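Local coordinates for uncharacterized protein (Parabacteroides merdae, PDB 4R7F) that is of unknown function but carries immunoglobulin-like beta-sandwich domains and, near its start, a region related to the type 9 secretion system plug protein, at residues D300-L309 and S322-Y333. Numbering follows the deposited sequence.
Sequences DPLPDGSVYL and SKMGYNFETKQY
Tyr333 reaches out of strand 332-340 and puts its phenol oxygen into the turn leading to strand 305-310, where OH accepts from Leu302 N at 2.9 Å and donates to a water that bonds to the carbonyl oxygens of Leu302 and Gly305. The setting is an immunoglobulin-like beta-sandwich: strand 305-310 pairs with 342-352 in one sheet, strands 325-327 and 332-340 belong to the other, and residues 322-324 cross from the first to the second. Val307 CG2 rests over one face of the Tyr333 ring, toward its rim, 3.4 Å from Tyr333 CZ, while Tyr326 CD1 sits over the centre of the other. A leucine in place of Tyr333 would probably leave Leu302 N and the bridging water without their phenol partner and take away much of the ring face under Val307 CG2. Gln332 O and Pro301 CB lie over opposite faces of the Tyr326 ring, Pro301 CB 3.7 Å from the centroid and almost on the normal, a CH-pi contact; Tyr326 OH bonds to Cys299 O. Tyr308 and Lys323 form a single antiparallel bridge, a non-hydrogen-bonded pair, flanked by Met324 N to Val307 O (2.8 Å) and Leu309 N to Ser322 O (2.9 Å). With CG anti to the backbone N (chi1 -172°), Lys323 lays CG over one face of the Tyr308 ring, toward the rim, and its extended chain carries Lys323 CE to 3.4 Å from Ser306 OG.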
loop_
_atom_site.group_PDB
_atom_site.type_symbol
_atom_site.label_atom_id
_atom_site.label_comp_id
_atom_site.label_asym_id
_atom_site.label_seq_id
_atom_site.Cartn_x
_atom_site.Cartn_y
_atom_site.Cartn_z
ATOM N N ASP A 300 15.437 32.931 -1.071
ATOM C CA ASP A 300 16.706 33.528 -0.661
ATOM C C ASP A 300 17.632 32.388 -0.373
ATOM O O ASP A 300 17.141 31.314 -0.023
ATOM C CB ASP A 300 16.506 34.309 0.631
ATOM C CG ASP A 300 15.873 35.681 0.396
ATOM O OD1 ASP A 300 15.734 36.141 -0.781
ATOM O OD2 ASP A 300 15.567 36.317 1.411
ATOM N N PRO A 301 18.958 32.595 -0.506
ATOM C CA PRO A 301 19.802 31.445 -0.240
ATOM C C PRO A 301 19.790 31.091 1.249
ATOM O O PRO A 301 19.799 31.974 2.115
ATOM C CB PRO A 301 21.184 31.909 -0.688
ATOM C CG PRO A 301 21.182 33.374 -0.369
ATOM C CD PRO A 301 19.757 33.821 -0.707
ATOM N N LEU A 302 19.772 29.794 1.524
ATOM C CA LEU A 302 19.808 29.299 2.865
ATOM C C LEU A 302 21.237 29.283 3.372
ATOM O O LEU A 302 22.122 28.712 2.734
ATOM C CB LEU A 302 19.211 27.893 2.959
ATOM C CG LEU A 302 17.693 27.766 2.891
ATOM C CD1 LEU A 302 17.207 28.163 1.518
ATOM C CD2 LEU A 302 17.298 26.312 3.137
ATOM N N PRO A 303 21.458 29.889 4.544
ATOM C CA PRO A 303 22.783 29.998 5.166
ATOM C C PRO A 303 23.240 28.716 5.819
ATOM O O PRO A 303 22.418 27.878 6.151
ATOM C CB PRO A 303 22.572 31.058 6.248
ATOM C CG PRO A 303 21.119 30.972 6.587
ATOM C CD PRO A 303 20.420 30.612 5.310
ATOM N N ASP A 304 24.552 28.578 5.988
ATOM C CA ASP A 304 25.136 27.495 6.777
ATOM C C ASP A 304 24.819 26.105 6.208
ATOM O O ASP A 304 24.648 25.157 6.962
ATOM C CB ASP A 304 24.653 27.581 8.234
ATOM C CG ASP A 304 24.821 28.986 8.839
ATOM O OD1 ASP A 304 25.888 29.601 8.628
ATOM O OD2 ASP A 304 23.879 29.469 9.520
ATOM N N GLY A 305 24.708 25.996 4.886
ATOM C CA GLY A 305 24.485 24.711 4.276
ATOM C C GLY A 305 24.354 24.800 2.794
ATOM O O GLY A 305 24.498 25.895 2.205
ATOM N N SER A 306 24.033 23.645 2.193
ATOM C CA SER A 306 23.854 23.541 0.747
ATOM C C SER A 306 22.577 22.810 0.395
ATOM O O SER A 306 22.070 22.020 1.189
ATOM C CB SER A 306 25.075 22.865 0.133
ATOM O OG SER A 306 26.246 23.634 0.404
ATOM N N VAL A 307 22.037 23.111 -0.785
ATOM C CA VAL A 307 20.804 22.505 -1.257
ATOM C C VAL A 307 21.145 21.505 -2.331
ATOM O O VAL A 307 22.002 21.784 -3.213
ATOM C CB VAL A 307 19.809 23.547 -1.792
ATOM C CG1 VAL A 307 18.532 22.898 -2.319
ATOM C CG2 VAL A 307 19.460 24.506 -0.673
ATOM N N TYR A 308 20.510 20.334 -2.224
ATOM C CA TYR A 308 20.691 19.219 -3.135
ATOM C C TYR A 308 19.358 18.743 -3.722
ATOM O O TYR A 308 18.354 18.580 -3.025
ATOM C CB TYR A 308 21.317 18.047 -2.415
ATOM C CG TYR A 308 22.721 18.261 -1.953
ATOM C CD1 TYR A 308 22.988 18.962 -0.769
ATOM C CD2 TYR A 308 23.798 17.776 -2.689
ATOM C CE1 TYR A 308 24.271 19.152 -0.334
ATOM C CE2 TYR A 308 25.088 17.959 -2.240
ATOM C CZ TYR A 308 25.310 18.666 -1.085
ATOM O OH TYR A 308 26.588 18.881 -0.702
ATOM N N LEU A 309 19.380 18.485 -5.016
ATOM C CA LEU A 309 18.244 17.897 -5.706
ATOM C C LEU A 309 18.282 16.410 -5.398
ATOM O O LEU A 309 19.324 15.779 -5.395
ATOM C CB LEU A 309 18.379 18.202 -7.188
ATOM C CG LEU A 309 17.283 17.923 -8.196
ATOM C CD1 LEU A 309 15.894 18.285 -7.702
ATOM C CD2 LEU A 309 17.654 18.717 -9.449
ATOM N N SER A 322 24.627 16.425 -7.525
ATOM C CA SER A 322 23.223 16.719 -7.218
ATOM C C SER A 322 23.084 18.048 -6.474
ATOM O O SER A 322 21.994 18.571 -6.310
ATOM C CB SER A 322 22.630 15.585 -6.413
ATOM O OG SER A 322 23.329 15.435 -5.173
ATOM N N LYS A 323 24.209 18.593 -6.030
ATOM C CA LYS A 323 24.222 19.895 -5.359
ATOM C C LYS A 323 23.762 20.992 -6.315
ATOM O O LYS A 323 24.024 20.939 -7.491
ATOM C CB LYS A 323 25.627 20.195 -4.880
ATOM C CG LYS A 323 25.760 21.432 -3.999
ATOM C CD LYS A 323 27.150 21.421 -3.381
ATOM C CE LYS A 323 27.391 22.693 -2.611
ATOM N NZ LYS A 323 28.815 22.876 -2.285
HETATM N N MSE A 324 23.055 21.967 -5.789
HETATM C CA MSE A 324 22.550 23.070 -6.581
HETATM C C MSE A 324 23.285 24.366 -6.308
HETATM O O MSE A 324 23.504 24.780 -5.153
HETATM C CB MSE A 324 21.088 23.161 -6.201
HETATM C CG MSE A 324 20.333 22.059 -7.008
HETATM SE SE MSE A 324 18.525 22.562 -6.765
HETATM C CE MSE A 324 18.303 23.479 -8.457
ATOM N N GLY A 325 23.649 25.032 -7.387
ATOM C CA GLY A 325 24.263 26.342 -7.301
ATOM C C GLY A 325 23.196 27.370 -7.081
ATOM O O GLY A 325 22.037 27.120 -7.361
ATOM N N TYR A 326 23.595 28.540 -6.609
ATOM C CA TYR A 326 22.639 29.631 -6.366
ATOM C C TYR A 326 22.944 30.758 -7.325
ATOM O O TYR A 326 24.067 31.220 -7.440
ATOM C CB TYR A 326 22.684 30.114 -4.918
ATOM C CG TYR A 326 21.535 31.026 -4.583
ATOM C CD1 TYR A 326 20.280 30.512 -4.283
ATOM C CD2 TYR A 326 21.689 32.405 -4.612
ATOM C CE1 TYR A 326 19.207 31.358 -4.031
ATOM C CE2 TYR A 326 20.629 33.250 -4.356
ATOM C CZ TYR A 326 19.389 32.728 -4.080
ATOM O OH TYR A 326 18.343 33.576 -3.830
ATOM N N ASN A 327 21.929 31.140 -8.072
ATOM C CA ASN A 327 21.997 32.237 -8.975
ATOM C C ASN A 327 21.620 33.541 -8.247
ATOM O O ASN A 327 20.443 33.822 -8.027
ATOM C CB ASN A 327 21.044 31.987 -10.148
ATOM C CG ASN A 327 21.131 33.076 -11.202
ATOM O OD1 ASN A 327 21.514 34.202 -10.916
ATOM N ND2 ASN A 327 20.870 32.721 -12.412
ATOM N N PHE A 328 22.617 34.358 -7.902
ATOM C CA PHE A 328 22.344 35.625 -7.224
ATOM C C PHE A 328 21.826 36.720 -8.137
ATOM O O PHE A 328 21.422 37.739 -7.657
ATOM C CB PHE A 328 23.586 36.124 -6.502
ATOM C CG PHE A 328 23.996 35.262 -5.356
ATOM C CD1 PHE A 328 24.708 34.089 -5.581
ATOM C CD2 PHE A 328 23.691 35.630 -4.049
ATOM C CE1 PHE A 328 25.131 33.324 -4.516
ATOM C CE2 PHE A 328 24.072 34.831 -2.976
ATOM C CZ PHE A 328 24.785 33.671 -3.211
ATOM N N GLU A 329 21.842 36.539 -9.450
ATOM C CA GLU A 329 21.174 37.493 -10.292
ATOM C C GLU A 329 19.652 37.312 -10.156
ATOM O O GLU A 329 18.919 38.283 -9.985
ATOM C CB GLU A 329 21.588 37.330 -11.766
ATOM C CG GLU A 329 23.047 37.635 -12.065
ATOM C CD GLU A 329 23.377 39.126 -11.969
ATOM O OE1 GLU A 329 22.804 39.933 -12.738
ATOM O OE2 GLU A 329 24.225 39.497 -11.118
ATOM N N THR A 330 19.196 36.073 -10.274
ATOM C CA THR A 330 17.773 35.770 -10.269
ATOM C C THR A 330 17.212 35.508 -8.903
ATOM O O THR A 330 16.010 35.409 -8.806
ATOM C CB THR A 330 17.420 34.535 -11.098
ATOM O OG1 THR A 330 18.211 33.431 -10.650
ATOM C CG2 THR A 330 17.672 34.808 -12.566
ATOM N N LYS A 331 18.070 35.409 -7.883
ATOM C CA LYS A 331 17.723 34.925 -6.539
ATOM C C LYS A 331 17.045 33.546 -6.506
ATOM O O LYS A 331 15.986 33.350 -5.893
ATOM C CB LYS A 331 16.886 35.959 -5.791
ATOM C CG LYS A 331 17.512 37.344 -5.719
ATOM C CD LYS A 331 18.863 37.338 -5.021
ATOM C CE LYS A 331 19.585 38.671 -5.245
ATOM N NZ LYS A 331 21.007 38.614 -4.789
ATOM N N GLN A 332 17.687 32.586 -7.155
ATOM C CA GLN A 332 17.139 31.243 -7.301
ATOM C C GLN A 332 18.229 30.218 -7.268
ATOM O O GLN A 332 19.337 30.462 -7.752
ATOM C CB GLN A 332 16.450 31.121 -8.632
ATOM C CG GLN A 332 15.323 32.128 -8.807
ATOM C CD GLN A 332 14.747 32.078 -10.191
ATOM O OE1 GLN A 332 15.456 31.818 -11.175
ATOM N NE2 GLN A 332 13.467 32.333 -10.283
ATOM N N TYR A 333 17.917 29.069 -6.699
ATOM C CA TYR A 333 18.722 27.868 -6.922
ATOM C C TYR A 333 18.337 27.346 -8.312
ATOM O O TYR A 333 17.161 27.301 -8.645
ATOM C CB TYR A 333 18.425 26.829 -5.839
ATOM C CG TYR A 333 18.964 27.156 -4.442
ATOM C CD1 TYR A 333 20.258 26.811 -4.083
ATOM C CD2 TYR A 333 18.175 27.755 -3.494
ATOM C CE1 TYR A 333 20.770 27.102 -2.845
ATOM C CE2 TYR A 333 18.651 28.023 -2.230
ATOM C CZ TYR A 333 19.952 27.694 -1.895
ATOM O OH TYR A 333 20.458 27.955 -0.618
HETATM O O HOH W 1 22.420 27.086 0.745
HETATM O O HOH W 2 23.546 24.693 -2.527
#